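PDB 6Q2F: glycoside hydrolase family protein from Novosphingobium sp. PP1Y, which probably hydrolyses alpha-L-rhamnosidic bonds, releasing terminal rhamnose from glycosides. Local coordinates for residues G82-Q94 with D125-S137. Numbering follows the deposited sequence.
Sequences GIGGLQNFDANLQ and DLELAIAASPGWS
Phe-89 sets its ring across the side chain of Trp-136 at roughly a right angle, CD1 coming 3.3 Å from Trp-136 CB, while its CE1 rests 3.6 Å from Ala-131 CB. The carbonyl O of Gly-135 lies at the ring edge, near its plane, where the aromatic hydrogens offer it a slightly positive rim. With CG anti to the carbonyl carbon (chi1 -56°), the ring reaches Ala-131 and Trp-136, and the methyl of Ala-131 is small enough to let it approach. Phe-89 also stacks on the ring of His-60. A serine in place of Phe-89 would probably open a gap beside Trp-136 CB and Ala-131 and leave the His-60 ring without its stacking partner. Further along, Ala-91 CB and Leu-93 CD1 pack obliquely on the indole, at CZ3 and CH2; the tryptophan side chain lies about 7 Å from the bound sodium ion.

Before this end, strands 85-91 and 127-131 run parallel, joined through helix 108-124 as a beta-alpha-beta unit of an eight-stranded parallel (beta/alpha)8 barrel, closed by 674-677 pairing with 56-62. Glu-127 N donates to a lone pair of Gly-84 O (3.1 Å), Leu-86 N to Glu-127 O (2.9 Å), Ala-129 N to Leu-86 O, and Asn-88 N to Ala-129 O at 2.8 Å. Beyond, the strands part, and a water bridges Asn-88 O and Ala-131 N. Gly-85 suits its place because a side chain there would collide with Glu-127 O. On one face Leu-86 CD2 meets Leu-128 CD1 at 4.0 Å; on the other, Gln-87 lays its extended chain over Ala-129 CB, with CG 3.7 Å away.

The indole NE1 of Trp-58 hydrogen-bonds to Gln-87 OE1, and a water links NE2 of Gln-87 to Glu-127 OE2, which also meets Arg-56 in a salt bridge and Tyr-581 in a hydrogen bond. Strand 56-62 lies beyond 85-91, and 497-502 beyond 127-131.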
loop_
_atom_site.group_PDB
_atom_site.type_symbol
_atom_site.label_atom_id
_atom_site.label_comp_id
_atom_site.label_asym_id
_atom_site.label_seq_id
_atom_site.Cartn_x
_atom_site.Cartn_y
_atom_site.Cartn_z
ATOM N N GLY A 82 7.015 7.159 25.164
ATOM C CA GLY A 82 6.005 8.025 24.587
ATOM C C GLY A 82 5.180 7.437 23.461
ATOM O O GLY A 82 4.641 8.195 22.652
ATOM N N ILE A 83 5.063 6.128 23.381
ATOM C CA ILE A 83 4.280 5.481 22.340
ATOM C C ILE A 83 2.813 5.566 22.729
ATOM O O ILE A 83 2.477 5.487 23.912
ATOM C CB ILE A 83 4.761 4.033 22.156
ATOM C CG1 ILE A 83 6.000 4.001 21.260
ATOM C CG2 ILE A 83 3.626 3.111 21.615
ATOM C CD1 ILE A 83 6.813 2.734 21.415
ATOM N N GLY A 84 1.939 5.794 21.747
ATOM C CA GLY A 84 0.541 6.035 22.045
ATOM C C GLY A 84 -0.353 4.811 21.926
ATOM O O GLY A 84 -1.511 4.833 22.345
ATOM N N GLY A 85 0.149 3.740 21.341
ATOM C CA GLY A 85 -0.702 2.577 21.168
ATOM C C GLY A 85 0.043 1.480 20.451
ATOM O O GLY A 85 1.203 1.637 20.054
ATOM N N LEU A 86 -0.642 0.356 20.296
ATOM C CA LEU A 86 0.015 -0.838 19.796
ATOM C C LEU A 86 -1.024 -1.724 19.135
ATOM O O LEU A 86 -2.192 -1.721 19.515
ATOM C CB LEU A 86 0.742 -1.590 20.921
ATOM C CG LEU A 86 -0.074 -2.314 21.999
ATOM C CD1 LEU A 86 0.924 -2.997 22.942
ATOM C CD2 LEU A 86 -0.982 -1.376 22.819
ATOM N N GLN A 87 -0.588 -2.470 18.132
ATOM C CA GLN A 87 -1.495 -3.275 17.322
ATOM C C GLN A 87 -0.965 -4.699 17.334
ATOM O O GLN A 87 0.095 -4.980 16.769
ATOM C CB GLN A 87 -1.611 -2.689 15.911
ATOM C CG GLN A 87 -1.859 -1.148 15.953
ATOM C CD GLN A 87 -2.440 -0.559 14.662
ATOM O OE1 GLN A 87 -2.159 -1.018 13.569
ATOM N NE2 GLN A 87 -3.231 0.483 14.802
ATOM N N ASN A 88 -1.679 -5.576 18.019
ATOM C CA ASN A 88 -1.211 -6.927 18.273
ATOM C C ASN A 88 -1.455 -7.846 17.081
ATOM O O ASN A 88 -2.469 -7.737 16.396
ATOM C CB ASN A 88 -1.906 -7.494 19.513
ATOM C CG ASN A 88 -1.456 -8.910 19.834
ATOM O OD1 ASN A 88 -2.270 -9.827 19.941
ATOM N ND2 ASN A 88 -0.150 -9.102 19.942
ATOM N N PHE A 89 -0.524 -8.777 16.863
ATOM C CA PHE A 89 -0.693 -9.890 15.936
ATOM C C PHE A 89 -0.204 -11.154 16.610
ATOM O O PHE A 89 0.882 -11.159 17.212
ATOM C CB PHE A 89 0.107 -9.706 14.642
ATOM C CG PHE A 89 -0.190 -8.437 13.915
ATOM C CD1 PHE A 89 -1.243 -8.376 13.031
ATOM C CD2 PHE A 89 0.593 -7.305 14.116
ATOM C CE1 PHE A 89 -1.516 -7.200 12.344
ATOM C CE2 PHE A 89 0.321 -6.125 13.437
ATOM C CZ PHE A 89 -0.725 -6.074 12.551
ATOM N N ASP A 90 -0.996 -12.222 16.517
ATOM C CA ASP A 90 -0.490 -13.548 16.871
ATOM C C ASP A 90 0.034 -14.170 15.583
ATOM O O ASP A 90 -0.743 -14.660 14.767
ATOM C CB ASP A 90 -1.557 -14.414 17.526
ATOM C CG ASP A 90 -0.973 -15.692 18.119
ATOM O OD1 ASP A 90 -0.248 -15.579 19.137
ATOM O OD2 ASP A 90 -1.211 -16.788 17.565
ATOM N N ALA A 91 1.353 -14.154 15.402
ATOM C CA ALA A 91 1.985 -14.505 14.130
ATOM C C ALA A 91 2.612 -15.891 14.217
ATOM O O ALA A 91 3.561 -16.097 14.982
ATOM C CB ALA A 91 3.047 -13.471 13.748
ATOM N N ASN A 92 2.104 -16.827 13.410
ATOM C CA ASN A 92 2.554 -18.219 13.442
ATOM C C ASN A 92 3.689 -18.439 12.442
ATOM O O ASN A 92 3.596 -19.240 11.518
ATOM C CB ASN A 92 1.383 -19.154 13.160
ATOM C CG ASN A 92 1.728 -20.623 13.421
ATOM O OD1 ASN A 92 1.827 -21.430 12.492
ATOM N ND2 ASN A 92 1.906 -20.970 14.688
ATOM N N LEU A 93 4.766 -17.683 12.629
ATOM C CA LEU A 93 5.984 -17.839 11.846
ATOM C C LEU A 93 6.998 -18.606 12.681
ATOM O O LEU A 93 7.197 -18.293 13.860
ATOM C CB LEU A 93 6.559 -16.484 11.434
ATOM C CG LEU A 93 5.682 -15.607 10.543
ATOM C CD1 LEU A 93 6.479 -14.427 10.036
ATOM C CD2 LEU A 93 5.162 -16.416 9.357
ATOM N N GLN A 94 7.630 -19.603 12.071
ATOM C CA GLN A 94 8.561 -20.468 12.782
ATOM C C GLN A 94 9.644 -19.655 13.500
ATOM O O GLN A 94 10.421 -18.936 12.867
ATOM C CB GLN A 94 9.190 -21.457 11.806
ATOM C CG GLN A 94 10.147 -22.426 12.493
ATOM C CD GLN A 94 10.317 -23.718 11.730
ATOM O OE1 GLN A 94 10.257 -24.802 12.313
ATOM N NE2 GLN A 94 10.526 -23.615 10.418
ATOM N N ASP A 125 -3.182 3.569 29.377
ATOM C CA ASP A 125 -3.702 4.531 28.408
ATOM C C ASP A 125 -2.993 4.403 27.056
ATOM O O ASP A 125 -2.553 5.380 26.457
ATOM C CB ASP A 125 -3.617 5.970 28.941
ATOM C CG ASP A 125 -4.398 6.945 28.079
ATOM O OD1 ASP A 125 -5.174 6.465 27.222
ATOM O OD2 ASP A 125 -4.240 8.170 28.244
ATOM N N LEU A 126 -2.908 3.154 26.584
ATOM C CA LEU A 126 -2.415 2.820 25.252
ATOM C C LEU A 126 -3.578 2.289 24.428
ATOM O O LEU A 126 -4.309 1.409 24.886
ATOM C CB LEU A 126 -1.292 1.770 25.325
ATOM C CG LEU A 126 -0.064 2.240 26.092
ATOM C CD1 LEU A 126 0.901 1.099 26.431
ATOM C CD2 LEU A 126 0.630 3.322 25.284
ATOM N N GLU A 127 -3.744 2.818 23.221
ATOM C CA GLU A 127 -4.769 2.320 22.307
ATOM C C GLU A 127 -4.358 0.956 21.767
ATOM O O GLU A 127 -3.362 0.843 21.050
ATOM C CB GLU A 127 -4.973 3.298 21.155
ATOM C CG GLU A 127 -5.801 2.723 20.016
ATOM C CD GLU A 127 -5.827 3.619 18.790
ATOM O OE1 GLU A 127 -6.746 4.443 18.666
ATOM O OE2 GLU A 127 -4.907 3.487 17.957
ATOM N N LEU A 128 -5.138 -0.079 22.070
ATOM C CA LEU A 128 -4.813 -1.434 21.634
ATOM C C LEU A 128 -5.663 -1.801 20.425
ATOM O O LEU A 128 -6.887 -1.635 20.448
ATOM C CB LEU A 128 -5.031 -2.436 22.768
ATOM C CG LEU A 128 -4.919 -3.913 22.384
ATOM C CD1 LEU A 128 -3.542 -4.222 21.798
ATOM C CD2 LEU A 128 -5.180 -4.806 23.593
ATOM N N ALA A 129 -5.013 -2.292 19.372
ATOM C CA ALA A 129 -5.692 -2.797 18.191
ATOM C C ALA A 129 -5.355 -4.265 17.958
ATOM O O ALA A 129 -4.309 -4.767 18.383
ATOM C CB ALA A 129 -5.305 -1.987 16.938
ATOM N N ILE A 130 -6.262 -4.948 17.265
ATOM C CA ILE A 130 -6.039 -6.309 16.794
ATOM C C ILE A 130 -6.261 -6.338 15.296
ATOM O O ILE A 130 -6.936 -5.480 14.731
ATOM C CB ILE A 130 -6.963 -7.326 17.487
ATOM C CG1 ILE A 130 -8.438 -6.949 17.227
ATOM C CG2 ILE A 130 -6.655 -7.359 18.958
ATOM C CD1 ILE A 130 -9.433 -8.010 17.743
ATOM N N ALA A 131 -5.674 -7.342 14.651
ATOM C CA ALA A 131 -5.942 -7.560 13.241
ATOM C C ALA A 131 -7.329 -8.178 13.069
ATOM O O ALA A 131 -7.922 -8.704 14.015
ATOM C CB ALA A 131 -4.887 -8.478 12.629
ATOM N N ALA A 132 -7.838 -8.117 11.837
ATOM C CA ALA A 132 -9.186 -8.594 11.527
ATOM C C ALA A 132 -9.248 -10.104 11.291
ATOM O O ALA A 132 -10.282 -10.605 10.857
ATOM C CB ALA A 132 -9.744 -7.833 10.314
ATOM N N SER A 133 -8.177 -10.840 11.570
ATOM C CA SER A 133 -8.165 -12.287 11.401
ATOM C C SER A 133 -7.045 -12.853 12.260
ATOM O O SER A 133 -6.091 -12.141 12.584
ATOM C CB SER A 133 -7.948 -12.682 9.930
ATOM O OG SER A 133 -6.572 -12.501 9.583
ATOM N N PRO A 134 -7.128 -14.122 12.654
ATOM C CA PRO A 134 -5.952 -14.765 13.247
ATOM C C PRO A 134 -4.789 -14.604 12.281
ATOM O O PRO A 134 -4.964 -14.660 11.054
ATOM C CB PRO A 134 -6.374 -16.229 13.399
ATOM C CG PRO A 134 -7.891 -16.181 13.422
ATOM C CD PRO A 134 -8.271 -15.043 12.526
ATOM N N GLY A 135 -3.598 -14.387 12.831
ATOM C CA GLY A 135 -2.469 -13.984 12.012
ATOM C C GLY A 135 -2.517 -12.489 11.820
ATOM O O GLY A 135 -2.698 -11.751 12.786
ATOM N N TRP A 136 -2.406 -12.053 10.596
ATOM C CA TRP A 136 -2.480 -10.643 10.349
ATOM C C TRP A 136 -3.354 -10.231 9.225
ATOM O O TRP A 136 -3.769 -9.112 9.185
ATOM C CB TRP A 136 -1.125 -10.013 10.139
ATOM C CG TRP A 136 -0.238 -10.606 9.132
ATOM C CD1 TRP A 136 -0.500 -10.839 7.841
ATOM C CD2 TRP A 136 1.098 -10.995 9.344
ATOM N NE1 TRP A 136 0.581 -11.355 7.232
ATOM C CE2 TRP A 136 1.581 -11.474 8.144
ATOM C CE3 TRP A 136 1.927 -11.008 10.449
ATOM C CZ2 TRP A 136 2.867 -11.928 8.009
ATOM C CZ3 TRP A 136 3.168 -11.461 10.310
ATOM C CH2 TRP A 136 3.636 -11.918 9.109
ATOM N N SER A 137 -3.732 -11.127 8.336
ATOM C CA SER A 137 -4.636 -10.800 7.245
ATOM C C SER A 137 -5.336 -12.028 6.657
ATOM O O SER A 137 -4.831 -13.082 6.745
ATOM C CB SER A 137 -3.923 -10.019 6.162
ATOM O OG SER A 137 -3.271 -10.850 5.278
HETATM O O HOH W 1 -2.809 6.620 23.727
HETATM O O HOH W 2 -3.536 1.063 17.942
HETATM O O HOH W 3 -4.390 -9.520 16.030
HETATM O O HOH W 4 -3.627 -12.114 15.036
#